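Diaminopimelate decarboxylase (Phaeodactylum tricornutum, PDB 7JPJ) probably catalyses the pyridoxal 5'-phosphate-dependent decarboxylation of diaminopimelate, the last step of lysine biosynthesis, and works as a dimer. Local coordinates at residues A[118-123]-A[140-145]; A[290-295]-A[384-389]; A[329-334]-A[376-381]. All coordinates share one frame; numbering follows the deposited sequence.

Contact 1. Residues A[118-123]-A[140-145]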
loop_
_atom_site.group_PDB
_atom_site.type_symbol
_atom_site.label_atom_id
_atom_site.label_comp_id
_atom_site.label_asym_id
_atom_site.label_seq_id
_atom_site.Cartn_x
_atom_site.Cartn_y
_atom_site.Cartn_z
ATOM N N VAL A 118 -21.030 21.354 -7.190
ATOM C CA VAL A 118 -20.046 20.857 -6.234
ATOM C C VAL A 118 -19.448 22.036 -5.479
ATOM O O VAL A 118 -18.940 22.986 -6.087
ATOM C CB VAL A 118 -18.955 20.043 -6.946
ATOM C CG1 VAL A 118 -17.817 19.725 -5.988
ATOM C CG2 VAL A 118 -19.543 18.769 -7.533
ATOM N N LYS A 119 -19.508 21.977 -4.152
ATOM C CA LYS A 119 -18.927 23.016 -3.313
ATOM C C LYS A 119 -17.437 22.760 -3.128
ATOM O O LYS A 119 -17.030 21.648 -2.776
ATOM C CB LYS A 119 -19.634 23.059 -1.958
ATOM C CG LYS A 119 -21.149 23.186 -2.054
ATOM C CD LYS A 119 -21.775 23.356 -0.684
ATOM C CE LYS A 119 -23.266 23.639 -0.783
ATOM N NZ LYS A 119 -24.026 22.485 -1.333
ATOM N N LEU A 120 -16.624 23.784 -3.369
ATOM C CA LEU A 120 -15.176 23.662 -3.288
ATOM C C LEU A 120 -14.660 24.310 -2.011
ATOM O O LEU A 120 -15.023 25.446 -1.691
ATOM C CB LEU A 120 -14.501 24.302 -4.502
ATOM C CG LEU A 120 -12.973 24.365 -4.412
ATOM C CD1 LEU A 120 -12.375 22.965 -4.414
ATOM C CD2 LEU A 120 -12.385 25.206 -5.533
ATOM N N ASN A 121 -13.815 23.582 -1.285
ATOM C CA ASN A 121 -13.067 24.129 -0.159
ATOM C C ASN A 121 -11.638 24.366 -0.633
ATOM O O ASN A 121 -10.888 23.411 -0.858
ATOM C CB ASN A 121 -13.102 23.186 1.041
ATOM C CG ASN A 121 -14.478 23.094 1.675
ATOM O OD1 ASN A 121 -15.306 23.995 1.530
ATOM N ND2 ASN A 121 -14.731 21.999 2.384
ATOM N N ALA A 122 -11.272 25.635 -0.801
ATOM C CA ALA A 122 -9.926 25.986 -1.235
ATOM C C ALA A 122 -8.920 25.601 -0.156
ATOM O O ALA A 122 -9.046 26.023 0.999
ATOM C CB ALA A 122 -9.843 27.477 -1.545
ATOM N N CYS A 123 -7.922 24.803 -0.528
ATOM C CA CYS A 123 -6.973 24.258 0.431
ATOM C C CYS A 123 -5.590 24.889 0.348
ATOM O O CYS A 123 -4.714 24.528 1.139
ATOM C CB CYS A 123 -6.864 22.740 0.252
ATOM S SG CYS A 123 -8.401 21.855 0.643
ATOM N N ALA A 140 -18.476 34.135 -6.854
ATOM C CA ALA A 140 -18.786 32.759 -6.505
ATOM C C ALA A 140 -18.513 32.495 -5.030
ATOM O O ALA A 140 -17.559 33.020 -4.450
ATOM C CB ALA A 140 -17.974 31.804 -7.376
ATOM N N LYS A 141 -19.380 31.694 -4.419
ATOM C CA LYS A 141 -19.139 31.221 -3.067
ATOM C C LYS A 141 -18.126 30.088 -3.096
ATOM O O LYS A 141 -18.051 29.321 -4.059
ATOM C CB LYS A 141 -20.442 30.757 -2.411
ATOM C CG LYS A 141 -21.414 31.893 -2.099
ATOM C CD LYS A 141 -22.873 31.483 -2.266
ATOM C CE LYS A 141 -23.080 30.553 -3.457
ATOM N NZ LYS A 141 -24.485 30.042 -3.523
ATOM N N VAL A 142 -17.332 29.995 -2.031
ATOM C CA VAL A 142 -16.265 29.007 -1.955
ATOM C C VAL A 142 -15.958 28.764 -0.488
ATOM O O VAL A 142 -16.195 29.626 0.362
ATOM C CB VAL A 142 -15.013 29.477 -2.742
ATOM C CG1 VAL A 142 -14.281 30.579 -1.985
ATOM C CG2 VAL A 142 -14.085 28.308 -3.041
ATOM N N GLY A 143 -15.451 27.568 -0.188
ATOM C CA GLY A 143 -14.971 27.246 1.135
ATOM C C GLY A 143 -13.469 27.447 1.238
ATOM O O GLY A 143 -12.756 27.462 0.237
ATOM N N VAL A 144 -12.996 27.612 2.471
ATOM C CA VAL A 144 -11.586 27.856 2.758
ATOM C C VAL A 144 -11.160 26.935 3.894
ATOM O O VAL A 144 -11.687 27.040 5.007
ATOM C CB VAL A 144 -11.319 29.324 3.135
ATOM C CG1 VAL A 144 -9.834 29.558 3.341
ATOM C CG2 VAL A 144 -11.859 30.259 2.065
ATOM N N ARG A 145 -10.205 26.046 3.621
ATOM C CA ARG A 145 -9.629 25.209 4.665
ATOM C C ARG A 145 -8.418 25.905 5.273
ATOM O O ARG A 145 -7.513 26.338 4.552
ATOM C CB ARG A 145 -9.225 23.832 4.135
ATOM C CG ARG A 145 -8.463 23.026 5.183
ATOM C CD ARG A 145 -8.437 21.535 4.906
ATOM N NE ARG A 145 -7.641 20.835 5.913
ATOM C CZ ARG A 145 -7.569 19.513 6.032
ATOM N NH1 ARG A 145 -8.249 18.733 5.202
ATOM N NH2 ARG A 145 -6.816 18.970 6.981
#
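In the beta-alpha-beta unit made of strand 119-122, helix 125-134 and strand 141-147, Leu120 and Ala122 are joined to Gly143 and Arg145 by a parallel ladder of three main-chain hydrogen bonds. Gly143 takes two of them: its N donates to Leu120 O at 2.6 Å, and its O accepts from Ala122 N. Ala122 then passes the ladder on, its O accepting the N-H of Arg145 at 2.9 Å. The two short axes diverge by 37° and approach to 4.0 Å, consistent with the strong twist of a barrel wall.

Asn121 OD1 lies 3.3 Å from Gly143 CA, where any side chain at position 143 would probably collide with it. Asn121 turns CG beside its own backbone N (chi1 -69°), and OD1 accepts a hydrogen bond from Arg199 NE on strand 196-201, the next strand of the wall.

The wall is that of the TIM-type barrel that forms the pyridoxal-binding domain. Its helix-covered side carries Leu120, Ala122, Val142 and Val144. Val142 CG2 reaches across to Leu120 CB at 4.3 Å, while Phe131 of helix 125-134 touches both residues and Leu128 lies against Ala122. The Asn121 side chain lies on the opposite face, toward the barrel interior, as a side chain at position 143 would.

At the C-terminal end of the ladder, where barrels of this type carry their active sites, Cys123 SG comes alongside Arg145 CB at 4.1 Å. From there the arginine runs extended away from strand 119-122, with CG trans to its N (chi1 173°), and its side chain comes within about 7 Å of that of Lys60, the predicted cofactor lysine, which carries no cofactor in this structure.

Contact 2. Residues A[290-295]-A[384-389]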
loop_
_atom_site.group_PDB
_atom_site.type_symbol
_atom_site.label_atom_id
_atom_site.label_comp_id
_atom_site.label_asym_id
_atom_site.label_seq_id
_atom_site.Cartn_x
_atom_site.Cartn_y
_atom_site.Cartn_z
ATOM N N ALA A 290 -15.333 -6.322 7.294
ATOM C CA ALA A 290 -14.497 -7.392 7.817
ATOM C C ALA A 290 -13.885 -8.176 6.670
ATOM O O ALA A 290 -14.566 -8.494 5.691
ATOM C CB ALA A 290 -15.296 -8.335 8.724
ATOM N N LEU A 291 -12.596 -8.486 6.802
ATOM C CA LEU A 291 -11.919 -9.361 5.855
ATOM C C LEU A 291 -12.166 -10.815 6.237
ATOM O O LEU A 291 -11.954 -11.210 7.389
ATOM C CB LEU A 291 -10.419 -9.064 5.824
ATOM C CG LEU A 291 -9.555 -10.034 5.011
ATOM C CD1 LEU A 291 -9.802 -9.869 3.518
ATOM C CD2 LEU A 291 -8.082 -9.862 5.340
ATOM N N VAL A 292 -12.616 -11.609 5.270
ATOM C CA VAL A 292 -12.937 -13.017 5.477
ATOM C C VAL A 292 -11.991 -13.834 4.609
ATOM O O VAL A 292 -12.057 -13.768 3.375
ATOM C CB VAL A 292 -14.402 -13.326 5.143
ATOM C CG1 VAL A 292 -14.733 -14.765 5.489
ATOM C CG2 VAL A 292 -15.323 -12.372 5.879
ATOM N N SER A 293 -11.114 -14.605 5.246
ATOM C CA SER A 293 -10.131 -15.420 4.548
ATOM C C SER A 293 -10.113 -16.824 5.139
ATOM O O SER A 293 -10.742 -17.102 6.164
ATOM C CB SER A 293 -8.729 -14.800 4.625
ATOM O OG SER A 293 -8.225 -14.851 5.949
ATOM N N LYS A 294 -9.375 -17.711 4.480
ATOM C CA LYS A 294 -9.222 -19.087 4.924
ATOM C C LYS A 294 -7.772 -19.355 5.297
ATOM O O LYS A 294 -6.845 -18.766 4.732
ATOM C CB LYS A 294 -9.681 -20.080 3.846
ATOM C CG LYS A 294 -11.082 -20.635 4.091
ATOM C CD LYS A 294 -11.576 -21.505 2.937
ATOM C CE LYS A 294 -13.013 -21.156 2.551
ATOM N NZ LYS A 294 -14.013 -22.068 3.185
ATOM N N VAL A 295 -7.586 -20.246 6.270
ATOM C CA VAL A 295 -6.261 -20.710 6.669
ATOM C C VAL A 295 -5.841 -21.778 5.663
ATOM O O VAL A 295 -6.305 -22.918 5.719
ATOM C CB VAL A 295 -6.249 -21.243 8.103
ATOM C CG1 VAL A 295 -4.825 -21.549 8.542
ATOM C CG2 VAL A 295 -6.900 -20.240 9.044
ATOM N N GLY A 384 -8.286 -24.915 6.403
ATOM C CA GLY A 384 -9.647 -24.814 5.919
ATOM C C GLY A 384 -10.553 -23.977 6.794
ATOM O O GLY A 384 -11.670 -23.653 6.368
ATOM N N ASP A 385 -10.118 -23.619 7.998
ATOM C CA ASP A 385 -10.923 -22.782 8.869
ATOM C C ASP A 385 -10.877 -21.330 8.405
ATOM O O ASP A 385 -9.943 -20.892 7.727
ATOM C CB ASP A 385 -10.441 -22.888 10.317
ATOM C CG ASP A 385 -10.810 -24.212 10.959
ATOM O OD1 ASP A 385 -11.773 -24.855 10.492
ATOM O OD2 ASP A 385 -10.131 -24.613 11.928
ATOM N N ILE A 386 -11.905 -20.582 8.783
ATOM C CA ILE A 386 -12.065 -19.198 8.355
ATOM C C ILE A 386 -11.443 -18.278 9.395
ATOM O O ILE A 386 -11.696 -18.426 10.597
ATOM C CB ILE A 386 -13.550 -18.863 8.144
ATOM C CG1 ILE A 386 -14.162 -19.805 7.108
ATOM C CG2 ILE A 386 -13.721 -17.410 7.739
ATOM C CD1 ILE A 386 -15.673 -19.830 7.128
ATOM N N LEU A 387 -10.625 -17.334 8.939
ATOM C CA LEU A 387 -10.110 -16.261 9.778
ATOM C C LEU A 387 -10.809 -14.967 9.388
ATOM O O LEU A 387 -10.915 -14.652 8.199
ATOM C CB LEU A 387 -8.593 -16.117 9.635
ATOM C CG LEU A 387 -7.909 -15.213 10.668
ATOM C CD1 LEU A 387 -6.582 -15.805 11.112
ATOM C CD2 LEU A 387 -7.709 -13.801 10.130
ATOM N N VAL A 388 -11.290 -14.227 10.382
ATOM C CA VAL A 388 -12.051 -13.005 10.152
ATOM C C VAL A 388 -11.329 -11.854 10.836
ATOM O O VAL A 388 -11.174 -11.851 12.063
ATOM C CB VAL A 388 -13.495 -13.125 10.666
ATOM C CG1 VAL A 388 -14.199 -11.778 10.586
ATOM C CG2 VAL A 388 -14.255 -14.175 9.873
ATOM N N MET A 389 -10.891 -10.878 10.044
ATOM C CA MET A 389 -10.269 -9.664 10.560
ATOM C C MET A 389 -11.321 -8.563 10.564
ATOM O O MET A 389 -11.716 -8.068 9.503
ATOM C CB MET A 389 -9.059 -9.262 9.718
ATOM C CG MET A 389 -7.722 -9.675 10.312
ATOM S SD MET A 389 -6.307 -9.162 9.307
ATOM C CE MET A 389 -5.571 -7.913 10.360
#
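Val292, with chi1 at -175°, and Ile386, with chi1 at -58°, each place one methyl trans to their own backbone nitrogen: CG1 of the valine and CG2 of the isoleucine. The two meet at 3.6 Å, and the side chains cross obliquely, a diagonal contact because the register pairs Val292 with Val388 and Lys294 with Ile386. Beneath them runs an antiparallel ladder of six main-chain hydrogen bonds. Leu291 and Met389 exchange a pair, as do Ser293 and Leu387, where Ser293 N points almost straight at Leu387 O at 3.0 Å. Val295 closes the ladder on the turn before strand 386-390: its N donates to Asp385 O at 2.8 Å and its O accepts from Gly384 N. On the face opposite Val292, Leu291 CB meets Met389 CB at 4.1 Å, and Ser293 OG lies 3.9 Å from Leu387 CB.

These strands belong to the beta-rich domain that accompanies the barrel in fold-type III pyridoxal enzymes. Helix 14-24 lies over one face, with Ile21 against Lys294 and Ile386. On the other, Leu312 of strand 308-312 touches Ser293 and Leu387, while Ile331 of strand 331-334 packs on Leu387 and Met389.

Contact 3. Residues A[329-334]-A[376-381]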
loop_
_atom_site.group_PDB
_atom_site.type_symbol
_atom_site.label_atom_id
_atom_site.label_comp_id
_atom_site.label_asym_id
_atom_site.label_seq_id
_atom_site.Cartn_x
_atom_site.Cartn_y
_atom_site.Cartn_z
ATOM N N HIS A 329 -5.858 -5.558 14.594
ATOM C CA HIS A 329 -7.257 -5.747 14.255
ATOM C C HIS A 329 -7.831 -6.919 15.045
ATOM O O HIS A 329 -7.115 -7.880 15.348
ATOM C CB HIS A 329 -7.444 -6.014 12.757
ATOM C CG HIS A 329 -7.188 -4.819 11.892
ATOM N ND1 HIS A 329 -8.094 -4.371 10.955
ATOM C CD2 HIS A 329 -6.122 -3.988 11.814
ATOM C CE1 HIS A 329 -7.602 -3.309 10.343
ATOM N NE2 HIS A 329 -6.407 -3.056 10.844
ATOM N N PRO A 330 -9.116 -6.864 15.398
ATOM C CA PRO A 330 -9.745 -8.012 16.066
ATOM C C PRO A 330 -9.822 -9.201 15.121
ATOM O O PRO A 330 -10.242 -9.070 13.969
ATOM C CB PRO A 330 -11.141 -7.494 16.440
ATOM C CG PRO A 330 -11.103 -6.014 16.216
ATOM C CD PRO A 330 -10.063 -5.760 15.180
ATOM N N ILE A 331 -9.415 -10.367 15.615
ATOM C CA ILE A 331 -9.294 -11.567 14.797
ATOM C C ILE A 331 -10.060 -12.700 15.462
ATOM O O ILE A 331 -9.834 -13.006 16.637
ATOM C CB ILE A 331 -7.820 -11.959 14.586
ATOM C CG1 ILE A 331 -7.091 -10.849 13.828
ATOM C CG2 ILE A 331 -7.727 -13.279 13.848
ATOM C CD1 ILE A 331 -5.590 -10.943 13.896
ATOM N N THR A 332 -10.965 -13.319 14.709
ATOM C CA THR A 332 -11.730 -14.468 15.167
ATOM C C THR A 332 -11.602 -15.583 14.143
ATOM O O THR A 332 -11.687 -15.340 12.935
ATOM C CB THR A 332 -13.210 -14.114 15.377
ATOM O OG1 THR A 332 -13.330 -13.164 16.443
ATOM C CG2 THR A 332 -14.017 -15.354 15.724
ATOM N N ILE A 333 -11.393 -16.803 14.628
ATOM C CA ILE A 333 -11.272 -17.981 13.779
ATOM C C ILE A 333 -12.526 -18.823 13.951
ATOM O O ILE A 333 -12.850 -19.250 15.066
ATOM C CB ILE A 333 -10.010 -18.789 14.112
ATOM C CG1 ILE A 333 -8.772 -18.019 13.652
ATOM C CG2 ILE A 333 -10.074 -20.166 13.465
ATOM C CD1 ILE A 333 -7.482 -18.638 14.103
ATOM N N LEU A 334 -13.235 -19.059 12.845
ATOM C CA LEU A 334 -14.464 -19.835 12.814
ATOM C C LEU A 334 -14.249 -21.146 12.063
ATOM O O LEU A 334 -13.369 -21.232 11.200
ATOM C CB LEU A 334 -15.596 -19.044 12.147
ATOM C CG LEU A 334 -15.963 -17.734 12.849
ATOM C CD1 LEU A 334 -16.866 -16.880 11.975
ATOM C CD2 LEU A 334 -16.612 -18.013 14.197
ATOM N N GLN A 376 -1.570 -13.804 19.064
ATOM C CA GLN A 376 -2.913 -13.670 19.610
ATOM C C GLN A 376 -3.451 -15.044 19.983
ATOM O O GLN A 376 -3.246 -16.021 19.255
ATOM C CB GLN A 376 -3.855 -12.990 18.610
ATOM C CG GLN A 376 -3.396 -11.613 18.149
ATOM C CD GLN A 376 -4.501 -10.820 17.465
ATOM O OE1 GLN A 376 -5.682 -11.158 17.567
ATOM N NE2 GLN A 376 -4.120 -9.759 16.759
ATOM N N GLU A 377 -4.127 -15.124 21.127
ATOM C CA GLU A 377 -4.787 -16.358 21.536
ATOM C C GLU A 377 -6.106 -16.463 20.781
ATOM O O GLU A 377 -7.023 -15.666 21.008
ATOM C CB GLU A 377 -5.005 -16.380 23.046
ATOM C CG GLU A 377 -5.027 -17.777 23.663
ATOM C CD GLU A 377 -5.351 -17.757 25.152
ATOM O OE1 GLU A 377 -6.190 -18.570 25.606
ATOM O OE2 GLU A 377 -4.765 -16.919 25.870
ATOM N N LEU A 378 -6.197 -17.425 19.867
ATOM C CA LEU A 378 -7.391 -17.636 19.060
ATOM C C LEU A 378 -7.835 -19.088 19.179
ATOM O O LEU A 378 -7.192 -19.908 19.841
ATOM C CB LEU A 378 -7.150 -17.264 17.591
ATOM C CG LEU A 378 -6.305 -16.021 17.330
ATOM C CD1 LEU A 378 -5.632 -16.108 15.970
ATOM C CD2 LEU A 378 -7.164 -14.774 17.429
ATOM N N ARG A 379 -8.959 -19.398 18.537
ATOM C CA ARG A 379 -9.414 -20.776 18.457
ATOM C C ARG A 379 -8.417 -21.602 17.657
ATOM O O ARG A 379 -7.896 -21.150 16.633
ATOM C CB ARG A 379 -10.799 -20.841 17.808
ATOM C CG ARG A 379 -11.274 -22.247 17.459
ATOM C CD ARG A 379 -12.592 -22.219 16.699
ATOM N NE ARG A 379 -12.988 -23.541 16.216
ATOM C CZ ARG A 379 -12.651 -24.032 15.026
ATOM N NH1 ARG A 379 -11.907 -23.313 14.198
ATOM N NH2 ARG A 379 -13.054 -25.243 14.663
ATOM N N ALA A 380 -8.128 -22.804 18.144
ATOM C CA ALA A 380 -7.277 -23.728 17.409
ATOM C C ALA A 380 -7.809 -23.908 15.998
ATOM O O ALA A 380 -8.977 -24.256 15.802
ATOM C CB ALA A 380 -7.209 -25.071 18.132
ATOM N N ALA A 381 -6.957 -23.648 15.014
ATOM C CA ALA A 381 -7.366 -23.612 13.619
ATOM C C ALA A 381 -6.756 -24.784 12.866
ATOM O O ALA A 381 -5.541 -25.003 12.926
ATOM C CB ALA A 381 -6.957 -22.293 12.961
#
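Apolar contacts carry most of the meeting between Ile331, Ile333 and Leu378. Ile333 CD1 reaches Leu378 CD1 at 3.6 Å with the side chains nearly perpendicular, and its other branch, CG2, touches Ala381 CB at 3.8 Å. Ile331 CG2, trans to its backbone N, lies 3.9 Å from Leu378 CD2.

Mixed contacts flank these apolar ones. The Gln376 side chain crosses that of Ile331 at about a right angle, its NE2 3.4 Å from Ile331 CD1. At the other end, Ile333 CG2 sits at the edge of the Arg379 guanidinium, in its plane and 3.7 Å from NH1. Cutting Ile331 back to an alanine removes CG2 and CD1, and is likely to open a gap beside Leu378 CD2 and leave the Gln376 amide freer to turn.

Hydrogen bonds between the segments are absent, and the strand axes, 25° from parallel, come no closer than 6.1 Å. The strands therefore face each other through side chains, some resting on the opposite main chain, across the interior of the curled beta domain. Arg379 finds its polar partners outside: a salt bridge from NH1 to Asp385 OD2, and hydrogen bonds from NE to Val343 O and from NH2 to Asp342 O. The chemistry implies cohesion by hydrophobic burial, with the Arg379 charge probably balanced at the margin by Asp385.

In the fold
From the N terminus, the chain first closes contact 1, a short loop of one helix within the barrel, before the other two open. Strand 289-300 then opens contact 2 in the beta domain. Contact 3 opens at 329-334 and closes at 376-381, wholly inside the longer span that contact 2 completes at 384-389; the two nest and do not cross. They also touch: Leu334 N lies 2.8 Å from Ile386 O, a probable hydrogen bond, so strand 386-390 is flanked by 289-300 and 331-334, and contact 3 brings strand 373-379 up against 331-334. Contact 1 lies on the opposite side of the chain's centre, about 43 Å and about 46 Å from contacts 2 and 3, centre to centre.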